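PDB 2YB1: 3',5'-nucleoside bisphosphate phosphatase from Chromobacterium violaceum, which hydrolyses nucleoside 3',5'-bisphosphates to nucleoside 5'-phosphates and orthophosphate, using a cluster of three manganese ions in each subunit. Local coordinates for residues Ile23-Ala27 against Arg55-Phe59; Val65-Trp69 against Trp170-Ala176; Arg134-Ala138 against Val153-Thr159; Ile202-Leu207 against His235-Leu241. One frame throughout, in Å; residues are numbered along the deposited sequence.

Contact 1: residues Ile23-Ala27 against Arg55-Phe59; sequences IDRAA and RGIPF
Arg55 reaches over Ala27 to grip Asp24, one helical turn earlier on helix 19-27. Beyond CB, Arg55 CG passes Ala27 CB at 4.3 Å, a loose contact; the small alanine lets the arginine chain run across this turn of the helix. A kink about the CB-CG bond (chi2 -86°) then swings CD along the helix toward Asp24. Arg55 NE makes the main bond, donating to Asp24 OD1 at 2.9 Å; the acceptor lies in the guanidinium plane, yet NE stands well above the carboxylate plane, the two planes being 77° apart. At the tip, NH2 adds a weak bond to Asp24 OD2, so a two-point salt bridge closes the more exposed margin. The pairing joins helix 19-27 to the connection between helix 45-54 and strand 59-69 in the distorted barrel of the PHP family. Gly56, whose positive phi suits a residue without a side chain, ends helix 45-54 in a Schellman motif. Ile57 can then push CD1 against Ala27 CB at 3.6 Å, while its side chain also meets Leu34 of strand 33-36. Deeper still, Ile23 CD1 approaches Phe59 CE1 at 4.1 Å, the two side chains crossing nearly at right angles beside Ala48.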
# COMPACT_ATOMS: atom_id res chain seq x y z
N ILE A 23 12.00 -7.54 -4.99
CA ILE A 23 12.21 -7.35 -6.44
C ILE A 23 12.74 -8.64 -7.09
O ILE A 23 12.27 -9.04 -8.16
CB ILE A 23 13.19 -6.17 -6.73
CG1 ILE A 23 12.58 -4.83 -6.29
CG2 ILE A 23 13.58 -6.14 -8.21
CD1 ILE A 23 11.28 -4.47 -7.01
N ASP A 24 13.71 -9.28 -6.43
CA ASP A 24 14.27 -10.53 -6.92
C ASP A 24 13.21 -11.64 -7.01
O ASP A 24 13.22 -12.44 -7.94
CB ASP A 24 15.44 -10.98 -6.04
CG ASP A 24 16.72 -10.19 -6.30
OD1 ASP A 24 16.78 -9.42 -7.29
OD2 ASP A 24 17.67 -10.33 -5.50
N ARG A 25 12.31 -11.67 -6.03
CA ARG A 25 11.23 -12.66 -6.02
C ARG A 25 10.27 -12.37 -7.17
O ARG A 25 9.91 -13.27 -7.93
CB ARG A 25 10.49 -12.63 -4.68
CG ARG A 25 9.33 -13.65 -4.57
CD ARG A 25 8.63 -13.51 -3.22
NE ARG A 25 7.53 -14.46 -3.03
CZ ARG A 25 7.64 -15.67 -2.47
NH1 ARG A 25 8.81 -16.11 -2.05
NH2 ARG A 25 6.56 -16.44 -2.35
N ALA A 26 9.87 -11.11 -7.31
CA ALA A 26 9.01 -10.70 -8.42
C ALA A 26 9.65 -11.08 -9.76
O ALA A 26 8.97 -11.51 -10.69
CB ALA A 26 8.76 -9.20 -8.37
N ALA A 27 10.97 -10.94 -9.84
CA ALA A 27 11.70 -11.13 -11.09
C ALA A 27 11.60 -12.57 -11.63
O ALA A 27 11.80 -12.80 -12.82
CB ALA A 27 13.17 -10.72 -10.92
N ARG A 55 18.11 -6.45 -12.99
CA ARG A 55 17.43 -7.63 -13.54
C ARG A 55 16.75 -7.30 -14.87
O ARG A 55 16.05 -8.15 -15.45
CB ARG A 55 16.37 -8.17 -12.56
CG ARG A 55 16.89 -8.55 -11.18
CD ARG A 55 17.43 -9.95 -11.15
NE ARG A 55 17.86 -10.31 -9.79
CZ ARG A 55 18.76 -11.25 -9.51
NH1 ARG A 55 19.33 -11.95 -10.49
NH2 ARG A 55 19.10 -11.49 -8.25
N GLY A 56 16.92 -6.07 -15.34
CA GLY A 56 16.37 -5.66 -16.63
C GLY A 56 14.89 -5.34 -16.60
O GLY A 56 14.20 -5.45 -17.62
N ILE A 57 14.38 -4.94 -15.42
CA ILE A 57 12.94 -4.71 -15.22
C ILE A 57 12.60 -3.23 -15.04
O ILE A 57 13.08 -2.60 -14.09
CB ILE A 57 12.45 -5.43 -13.94
CG1 ILE A 57 12.80 -6.93 -13.98
CG2 ILE A 57 10.95 -5.20 -13.73
CD1 ILE A 57 12.65 -7.65 -12.63
N PRO A 58 11.77 -2.68 -15.94
CA PRO A 58 11.29 -1.30 -15.76
C PRO A 58 10.61 -1.12 -14.40
O PRO A 58 9.93 -2.04 -13.90
CB PRO A 58 10.26 -1.14 -16.89
CG PRO A 58 10.75 -2.07 -17.96
CD PRO A 58 11.28 -3.28 -17.20
N PHE A 59 10.78 0.07 -13.82
CA PHE A 59 10.40 0.31 -12.44
C PHE A 59 9.78 1.69 -12.29
O PHE A 59 10.21 2.64 -12.94
CB PHE A 59 11.64 0.17 -11.52
CG PHE A 59 11.35 0.36 -10.06
CD1 PHE A 59 10.83 -0.68 -9.30
CD2 PHE A 59 11.57 1.59 -9.43
CE1 PHE A 59 10.54 -0.51 -7.95
CE2 PHE A 59 11.30 1.76 -8.08
CZ PHE A 59 10.78 0.72 -7.34

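Contact 2: residues Val65-Trp69 against Trp170-Ala176; sequences VSVSW and WASLEDA
Val67 and Ala171 are joined backbone to backbone by a single beta bridge. Ala171 N donates to Ser66 O at 3.1 Å, and Ala171 O receives Ser68 N at 3.0 Å almost head-on; the same oxygen also takes a CA-H...O contact from Val67. Next to the bridge, Ser68 OG accepts Trp170 N at 2.9 Å in a nearly straight bond (174°), which a short hydroxyl side chain is well placed to do. Beneath the bridge, Ala176 CB wedges between two valines, 3.5 Å from Val67 CG2 and 3.6 Å from Val65 CG1, the first shorter than a usual van der Waals contact, a place suited to alanine's lone methyl. Strand 59-69 belongs to the central sheet of the distorted PHP barrel and carries the manganese ligand Glu64 just before Val65; helix 173-182 packs against it here. Ser172 N-caps that helix, its OG accepting Asp175 N, and a water links Ser68 O to Leu173 N. On the other side of the bridge, Ser66 CB sits 3.5 Å above one face of the Trp170 indole, toward its rim. Farther out, Asp40 binds Ser66 OG, while His168 meets Trp170 edge-to-face and Arg99, a substrate-binding residue, also touches it. Trp69 CD1 lies alongside Leu173 CD2 at 3.9 Å, and the indole NE1 is hydrogen-bonded to Asp208.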
# COMPACT_ATOMS: atom_id res chain seq x y z
N VAL A 65 -0.13 5.78 0.86
CA VAL A 65 -0.38 6.81 1.87
C VAL A 65 -1.65 6.56 2.68
O VAL A 65 -2.72 6.36 2.11
CB VAL A 65 -0.53 8.20 1.22
CG1 VAL A 65 -0.64 9.30 2.33
CG2 VAL A 65 0.63 8.46 0.26
N SER A 66 -1.50 6.57 4.01
CA SER A 66 -2.61 6.37 4.94
C SER A 66 -3.44 7.64 5.05
O SER A 66 -2.90 8.72 5.27
CB SER A 66 -2.08 6.01 6.34
OG SER A 66 -1.19 4.90 6.30
N VAL A 67 -4.76 7.48 4.90
CA VAL A 67 -5.70 8.59 4.86
C VAL A 67 -6.89 8.31 5.79
O VAL A 67 -7.40 7.19 5.84
CB VAL A 67 -6.21 8.83 3.40
CG1 VAL A 67 -7.46 9.74 3.37
CG2 VAL A 67 -5.10 9.42 2.54
N SER A 68 -7.31 9.32 6.55
CA SER A 68 -8.58 9.22 7.26
C SER A 68 -9.58 10.07 6.50
O SER A 68 -9.38 11.28 6.32
CB SER A 68 -8.47 9.68 8.72
OG SER A 68 -7.53 8.91 9.44
N TRP A 69 -10.64 9.43 6.01
CA TRP A 69 -11.68 10.13 5.28
C TRP A 69 -12.98 9.86 6.03
O TRP A 69 -13.51 8.74 6.01
CB TRP A 69 -11.73 9.59 3.84
CG TRP A 69 -12.77 10.20 2.92
CD1 TRP A 69 -12.74 11.45 2.35
CD2 TRP A 69 -13.96 9.57 2.44
NE1 TRP A 69 -13.85 11.63 1.56
CE2 TRP A 69 -14.61 10.49 1.59
CE3 TRP A 69 -14.53 8.31 2.65
CZ2 TRP A 69 -15.81 10.19 0.95
CZ3 TRP A 69 -15.74 8.01 2.00
CH2 TRP A 69 -16.36 8.95 1.16
N TRP A 170 -4.96 9.91 10.21
CA TRP A 170 -3.91 9.93 9.20
C TRP A 170 -4.04 11.17 8.31
O TRP A 170 -4.65 12.16 8.73
CB TRP A 170 -3.91 8.63 8.38
CG TRP A 170 -3.94 7.39 9.22
CD1 TRP A 170 -5.02 6.60 9.47
CD2 TRP A 170 -2.84 6.82 9.94
NE1 TRP A 170 -4.66 5.55 10.29
CE2 TRP A 170 -3.33 5.66 10.59
CE3 TRP A 170 -1.49 7.15 10.08
CZ2 TRP A 170 -2.52 4.83 11.38
CZ3 TRP A 170 -0.68 6.33 10.88
CH2 TRP A 170 -1.20 5.19 11.51
N ALA A 171 -3.41 11.16 7.14
CA ALA A 171 -3.47 12.32 6.25
C ALA A 171 -4.90 12.60 5.79
O ALA A 171 -5.76 11.73 5.82
CB ALA A 171 -2.58 12.10 5.03
N SER A 172 -5.16 13.84 5.40
CA SER A 172 -6.40 14.13 4.70
C SER A 172 -6.30 13.58 3.27
O SER A 172 -5.19 13.38 2.74
CB SER A 172 -6.67 15.63 4.68
OG SER A 172 -5.83 16.28 3.74
N LEU A 173 -7.45 13.34 2.65
CA LEU A 173 -7.48 12.91 1.26
C LEU A 173 -6.81 13.96 0.37
O LEU A 173 -6.01 13.64 -0.50
CB LEU A 173 -8.92 12.66 0.82
CG LEU A 173 -9.15 12.11 -0.59
CD1 LEU A 173 -8.48 10.75 -0.71
CD2 LEU A 173 -10.65 12.00 -0.92
N GLU A 174 -7.15 15.23 0.60
CA GLU A 174 -6.61 16.33 -0.20
C GLU A 174 -5.09 16.40 -0.10
O GLU A 174 -4.39 16.60 -1.10
CB GLU A 174 -7.27 17.66 0.20
CG GLU A 174 -8.74 17.74 -0.23
CD GLU A 174 -9.52 18.85 0.47
OE1 GLU A 174 -9.34 19.02 1.70
OE2 GLU A 174 -10.32 19.53 -0.22
N ASP A 175 -4.56 16.24 1.11
CA ASP A 175 -3.11 16.25 1.30
C ASP A 175 -2.43 15.08 0.61
O ASP A 175 -1.43 15.27 -0.09
CB ASP A 175 -2.74 16.28 2.78
CG ASP A 175 -2.79 17.69 3.36
OD1 ASP A 175 -2.85 18.66 2.58
OD2 ASP A 175 -2.76 17.81 4.60
N ALA A 176 -2.95 13.86 0.79
CA ALA A 176 -2.31 12.69 0.21
C ALA A 176 -2.22 12.77 -1.32
O ALA A 176 -1.14 12.57 -1.89
CB ALA A 176 -3.01 11.40 0.63
O HOH W 1 -9.68 13.03 4.22

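Contact 3: residues Arg134-Ala138 against Val153-Thr159; sequences RTHFA and VFRKYLT. With AMP (adenosine monophosphate), chain E.
Ala138 CB presses on Phe154 CE2 at 3.5 Å and on Val153 CG1 at 3.8 Å, and this is where helices 134-143 and 150-156 come together most tightly. A small residue lets the Phe154 ring slide in beside the helix, and the ring is then filled on both faces: Val153 CG1 lies toward the rim of one, while the adenine of AMP lies flat on the other, C5 3.4 Å above the ring plane and over its centre. Leu158 packs on the side of Phe154 turned from the nucleotide, its CD1 3.8 Å from Phe137 CB. Its backbone, at a positive phi of 63°, turns the carbonyl toward Arg134.

The margin near Thr159 is looser. There Arg134 NH1 passes Thr159 CG2 at 4.2 Å, and the neighbouring Arg155 and Lys156 are exposed. Arg134 spans the two regimes, its chain bent about CG-CD. Arg134 NH1 donates in the guanidinium plane to Leu158 O at 2.8 Å, fixing the rotation of the group, so that Arg134 NE meets AMP O1P at 2.8 Å while NH2 adds a weak bond to the same oxygen. Arg134 N, in the first turn of its helix, donates to O3P, where the helix start would add to the pull on the anion; Arg99 and Arg102 also bind the nucleotide.

The 5'-phosphate is thus held by directed hydrogen bonds, several from arginine side chains, whereas the base meets Phe154 face to face, a contact needing no base-specific atom, consistent with the enzyme's similar efficiency on all bases.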
# COMPACT_ATOMS: atom_id res chain seq x y z
N ARG A 134 0.16 -2.46 12.64
CA ARG A 134 -0.71 -3.57 13.05
C ARG A 134 -0.24 -4.88 12.43
O ARG A 134 -0.48 -5.95 13.00
CB ARG A 134 -2.17 -3.32 12.66
CG ARG A 134 -2.86 -2.21 13.46
CD ARG A 134 -4.35 -2.12 13.16
NE ARG A 134 -4.61 -1.49 11.86
CZ ARG A 134 -5.72 -1.68 11.15
NH1 ARG A 134 -6.68 -2.48 11.60
NH2 ARG A 134 -5.87 -1.06 9.98
N THR A 135 0.39 -4.81 11.26
CA THR A 135 0.88 -6.01 10.58
C THR A 135 1.91 -6.73 11.43
O THR A 135 1.89 -7.95 11.55
CB THR A 135 1.50 -5.68 9.21
OG1 THR A 135 0.52 -5.04 8.38
CG2 THR A 135 2.00 -6.95 8.51
N HIS A 136 2.83 -5.96 12.02
CA HIS A 136 3.85 -6.53 12.88
C HIS A 136 3.24 -7.14 14.15
O HIS A 136 3.69 -8.21 14.60
CB HIS A 136 4.89 -5.48 13.25
CG HIS A 136 5.54 -4.83 12.06
ND1 HIS A 136 5.44 -3.48 11.81
CD2 HIS A 136 6.27 -5.35 11.06
CE1 HIS A 136 6.11 -3.19 10.70
NE2 HIS A 136 6.63 -4.31 10.23
N PHE A 137 2.22 -6.50 14.71
CA PHE A 137 1.50 -7.03 15.87
C PHE A 137 0.87 -8.37 15.51
O PHE A 137 0.90 -9.31 16.30
CB PHE A 137 0.42 -6.06 16.36
CG PHE A 137 0.93 -5.00 17.30
CD1 PHE A 137 1.62 -3.88 16.81
CD2 PHE A 137 0.76 -5.12 18.67
CE1 PHE A 137 2.10 -2.91 17.68
CE2 PHE A 137 1.25 -4.16 19.54
CZ PHE A 137 1.92 -3.05 19.04
N ALA A 138 0.30 -8.45 14.31
CA ALA A 138 -0.34 -9.68 13.87
C ALA A 138 0.67 -10.82 13.71
O ALA A 138 0.41 -11.95 14.12
CB ALA A 138 -1.12 -9.45 12.57
N VAL A 153 -6.49 -13.10 13.70
CA VAL A 153 -5.98 -11.97 14.47
C VAL A 153 -6.90 -10.74 14.32
O VAL A 153 -7.30 -10.14 15.31
CB VAL A 153 -4.53 -11.58 14.09
CG1 VAL A 153 -4.18 -10.20 14.66
CG2 VAL A 153 -3.54 -12.64 14.55
N PHE A 154 -7.23 -10.38 13.09
CA PHE A 154 -7.98 -9.16 12.84
C PHE A 154 -9.47 -9.33 13.10
O PHE A 154 -10.23 -8.36 13.20
CB PHE A 154 -7.69 -8.63 11.43
CG PHE A 154 -6.30 -8.08 11.28
CD1 PHE A 154 -6.03 -6.76 11.61
CD2 PHE A 154 -5.25 -8.90 10.88
CE1 PHE A 154 -4.74 -6.25 11.51
CE2 PHE A 154 -3.95 -8.39 10.77
CZ PHE A 154 -3.70 -7.07 11.09
N ARG A 155 -9.88 -10.58 13.25
CA ARG A 155 -11.23 -10.89 13.70
C ARG A 155 -11.39 -10.59 15.20
O ARG A 155 -12.41 -10.05 15.62
CB ARG A 155 -11.54 -12.35 13.39
CG ARG A 155 -13.01 -12.70 13.39
CD ARG A 155 -13.25 -14.06 12.73
NE ARG A 155 -12.42 -15.11 13.32
CZ ARG A 155 -12.74 -15.78 14.42
NH1 ARG A 155 -13.88 -15.51 15.05
NH2 ARG A 155 -11.92 -16.71 14.90
N LYS A 156 -10.39 -10.98 16.01
CA LYS A 156 -10.46 -10.77 17.46
C LYS A 156 -9.80 -9.51 18.03
O LYS A 156 -10.12 -9.09 19.14
CB LYS A 156 -9.86 -11.98 18.18
CG LYS A 156 -10.47 -13.32 17.80
CD LYS A 156 -11.99 -13.25 17.83
CE LYS A 156 -12.62 -14.64 17.74
NZ LYS A 156 -14.10 -14.53 17.53
N TYR A 157 -8.91 -8.88 17.25
CA TYR A 157 -8.02 -7.84 17.76
C TYR A 157 -7.66 -6.85 16.68
O TYR A 157 -7.87 -7.11 15.51
CB TYR A 157 -6.69 -8.43 18.26
CG TYR A 157 -6.82 -9.49 19.32
CD1 TYR A 157 -7.19 -9.15 20.62
CD2 TYR A 157 -6.58 -10.82 19.02
CE1 TYR A 157 -7.31 -10.12 21.60
CE2 TYR A 157 -6.70 -11.80 20.00
CZ TYR A 157 -7.07 -11.43 21.29
OH TYR A 157 -7.19 -12.38 22.27
N LEU A 158 -7.11 -5.71 17.09
CA LEU A 158 -6.47 -4.79 16.16
C LEU A 158 -7.46 -4.24 15.14
O LEU A 158 -7.07 -3.78 14.08
CB LEU A 158 -5.33 -5.49 15.43
CG LEU A 158 -4.25 -6.08 16.35
CD1 LEU A 158 -3.18 -6.84 15.53
CD2 LEU A 158 -3.61 -4.96 17.16
N THR A 159 -8.74 -4.27 15.49
CA THR A 159 -9.79 -3.63 14.69
C THR A 159 -10.75 -2.91 15.64
O THR A 159 -10.82 -3.25 16.82
CB THR A 159 -10.57 -4.67 13.86
OG1 THR A 159 -11.02 -5.73 14.71
CG2 THR A 159 -9.68 -5.25 12.76
P AMP E . -1.52 0.25 10.40
O1P AMP E . -2.95 0.49 10.82
O2P AMP E . -1.22 1.17 9.24
O3P AMP E . -0.61 0.31 11.60
O5' AMP E . -1.61 -1.25 9.87
C5' AMP E . -2.40 -1.58 8.74
C4' AMP E . -1.87 -2.79 8.03
O4' AMP E . -2.32 -3.98 8.71
C3' AMP E . -2.36 -2.98 6.60
O3' AMP E . -1.61 -2.22 5.66
C2' AMP E . -2.25 -4.48 6.38
O2' AMP E . -0.92 -4.84 6.02
C1' AMP E . -2.53 -5.03 7.78
N9 AMP E . -3.93 -5.49 7.91
C8 AMP E . -5.00 -4.74 8.23
N7 AMP E . -6.13 -5.50 8.25
C5 AMP E . -5.78 -6.76 7.93
C6 AMP E . -6.47 -8.06 7.76
N6 AMP E . -7.81 -8.16 7.95
N1 AMP E . -5.72 -9.14 7.42
C2 AMP E . -4.39 -9.05 7.23
N3 AMP E . -3.70 -7.91 7.36
C4 AMP E . -4.33 -6.75 7.70

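Contact 4: residues Ile202-Leu207 against His235-Leu241; sequences IERLIL and HADRHGL
Two histidines of helix 226-239 each offer a ring face to an isoleucine of helix 199-211. Ile202 CG2 stands over the centre of the His235 ring, 3.6 Å from its centroid and only 9° off the normal, a clean CH-pi contact. Ile206 CG2 makes a second CH-pi contact with His239, displaced toward the ring's rim, 3.9 Å from the centroid, while the edge of that ring is taken by the Glu203 carboxylate. These are successive helices of the distorted PHP barrel, separated by strand 216-221; the axes of these short segments approach to 11.2 Å, with 45° between their directions. Beta-branched isoleucine suits this spacing: with CG2 anti to the backbone N it directs one methyl at a ring, and in Ile206 the other branch carries CD1 on to His235 CB. Leu207 CD2 touches His239 CE1, its side chain crossing that of the histidine at about a right angle.

The polar edge is gathered on a single oxygen. Glu203 OE1 accepts a hydrogen bond from His239 NE2 at 3.0 Å, in the ring plane but from far above the carboxylate plane, and forms a salt bridge with Arg238 NH1. An unusual chi2 of 120° bends the glutamate chain across to this pair, and the arginine would tend to hold the carboxylate charged. Gly240 then ends helix 226-239 in a Schellman motif, with Leu241 N bonded to Ala236 O, and its positive phi is easy for a residue lacking CB. The turn sends Leu241 back inward, where Leu241 CD1 meets Ile206 CG2 at 3.8 Å.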
# COMPACT_ATOMS: atom_id res chain seq x y z
N ILE A 202 -18.69 4.73 -2.18
CA ILE A 202 -17.61 4.58 -3.15
C ILE A 202 -17.63 5.73 -4.14
O ILE A 202 -16.59 6.32 -4.46
CB ILE A 202 -17.69 3.23 -3.93
CG1 ILE A 202 -17.33 2.05 -3.02
CG2 ILE A 202 -16.77 3.26 -5.14
CD1 ILE A 202 -15.88 2.04 -2.59
N GLU A 203 -18.82 6.05 -4.64
CA GLU A 203 -18.97 7.17 -5.57
C GLU A 203 -18.54 8.49 -4.93
O GLU A 203 -17.87 9.29 -5.55
CB GLU A 203 -20.42 7.27 -6.06
CG GLU A 203 -20.73 8.58 -6.75
CD GLU A 203 -21.17 8.40 -8.19
OE1 GLU A 203 -20.83 7.35 -8.78
OE2 GLU A 203 -21.87 9.29 -8.71
N ARG A 204 -18.95 8.70 -3.68
CA ARG A 204 -18.59 9.90 -2.93
C ARG A 204 -17.07 10.00 -2.75
O ARG A 204 -16.47 11.07 -2.94
CB ARG A 204 -19.28 9.87 -1.55
CG ARG A 204 -19.16 11.15 -0.76
CD ARG A 204 -19.84 12.28 -1.52
NE ARG A 204 -19.14 13.56 -1.36
CZ ARG A 204 -19.03 14.47 -2.32
NH1 ARG A 204 -19.57 14.27 -3.52
NH2 ARG A 204 -18.37 15.60 -2.07
N LEU A 205 -16.45 8.88 -2.38
CA LEU A 205 -15.00 8.82 -2.24
C LEU A 205 -14.30 9.17 -3.55
O LEU A 205 -13.36 9.97 -3.56
CB LEU A 205 -14.56 7.43 -1.75
CG LEU A 205 -13.04 7.20 -1.70
CD1 LEU A 205 -12.34 8.23 -0.78
CD2 LEU A 205 -12.73 5.77 -1.26
N ILE A 206 -14.75 8.56 -4.65
CA ILE A 206 -14.20 8.86 -5.98
C ILE A 206 -14.33 10.34 -6.36
O ILE A 206 -13.36 10.96 -6.82
CB ILE A 206 -14.85 7.98 -7.08
CG1 ILE A 206 -14.41 6.51 -6.91
CG2 ILE A 206 -14.49 8.52 -8.47
CD1 ILE A 206 -15.10 5.56 -7.86
N LEU A 207 -15.52 10.92 -6.18
CA LEU A 207 -15.72 12.33 -6.47
C LEU A 207 -14.79 13.24 -5.66
O LEU A 207 -14.17 14.15 -6.20
CB LEU A 207 -17.18 12.72 -6.24
CG LEU A 207 -18.15 12.06 -7.22
CD1 LEU A 207 -19.57 12.57 -7.03
CD2 LEU A 207 -17.67 12.30 -8.67
N HIS A 235 -16.97 1.32 -11.93
CA HIS A 235 -16.80 2.58 -11.20
C HIS A 235 -15.75 3.43 -11.90
O HIS A 235 -15.94 4.64 -12.10
CB HIS A 235 -16.35 2.36 -9.75
CG HIS A 235 -17.47 2.05 -8.79
ND1 HIS A 235 -18.44 2.97 -8.46
CD2 HIS A 235 -17.73 0.94 -8.06
CE1 HIS A 235 -19.27 2.44 -7.58
NE2 HIS A 235 -18.86 1.21 -7.32
N ALA A 236 -14.64 2.81 -12.28
CA ALA A 236 -13.54 3.53 -12.91
C ALA A 236 -14.00 4.11 -14.24
O ALA A 236 -13.69 5.26 -14.56
CB ALA A 236 -12.33 2.61 -13.10
N ASP A 237 -14.73 3.31 -15.02
CA ASP A 237 -15.14 3.77 -16.34
C ASP A 237 -16.09 4.97 -16.28
O ASP A 237 -15.98 5.90 -17.08
CB ASP A 237 -15.76 2.63 -17.16
CG ASP A 237 -16.04 3.05 -18.59
OD1 ASP A 237 -15.07 3.29 -19.33
OD2 ASP A 237 -17.23 3.15 -18.96
N ARG A 238 -17.03 4.96 -15.32
CA ARG A 238 -18.01 6.04 -15.21
C ARG A 238 -17.33 7.36 -14.88
O ARG A 238 -17.84 8.43 -15.22
CB ARG A 238 -19.04 5.73 -14.12
CG ARG A 238 -19.84 4.47 -14.34
CD ARG A 238 -20.77 4.20 -13.15
NE ARG A 238 -21.84 5.19 -13.06
CZ ARG A 238 -21.77 6.31 -12.35
NH1 ARG A 238 -20.68 6.59 -11.65
NH2 ARG A 238 -22.80 7.15 -12.32
N HIS A 239 -16.23 7.30 -14.15
CA HIS A 239 -15.51 8.51 -13.77
C HIS A 239 -14.27 8.83 -14.59
O HIS A 239 -13.59 9.82 -14.34
CB HIS A 239 -15.24 8.49 -12.27
CG HIS A 239 -16.50 8.42 -11.46
ND1 HIS A 239 -17.30 9.52 -11.24
CD2 HIS A 239 -17.12 7.37 -10.87
CE1 HIS A 239 -18.35 9.16 -10.53
NE2 HIS A 239 -18.27 7.86 -10.28
N GLY A 240 -13.97 7.99 -15.57
CA GLY A 240 -12.78 8.20 -16.38
C GLY A 240 -11.50 7.97 -15.61
O GLY A 240 -10.49 8.61 -15.89
N LEU A 241 -11.53 7.08 -14.62
CA LEU A 241 -10.31 6.74 -13.86
C LEU A 241 -9.49 5.68 -14.59
O LEU A 241 -10.04 4.77 -15.22
CB LEU A 241 -10.68 6.22 -12.47
CG LEU A 241 -11.35 7.21 -11.52
CD1 LEU A 241 -11.79 6.49 -10.25
CD2 LEU A 241 -10.40 8.35 -11.20

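Overall arrangement
Contacts 2 and 3 both lie beside the nucleotide: contact 3 binds AMP directly, and in contact 2 the side chain of Trp170 comes within about 4 Å of it. Their nearest atoms are about 7 Å apart, and contact 3 is nested inside the loop of chain that contact 2 closes. Contact 4 touches contact 2 through Trp69, whose CH2 lies 3.5 Å from Leu205 N, so helix 199-211 packs on the strand carrying Glu64; the side chain of Ile202 is nevertheless about 13 Å from a bound manganese ion. Contact 1 stands apart, its centre 30 to 32 Å from those of the other three, with Ile23 about 11 Å from the manganese ligand His9, side chain to side chain.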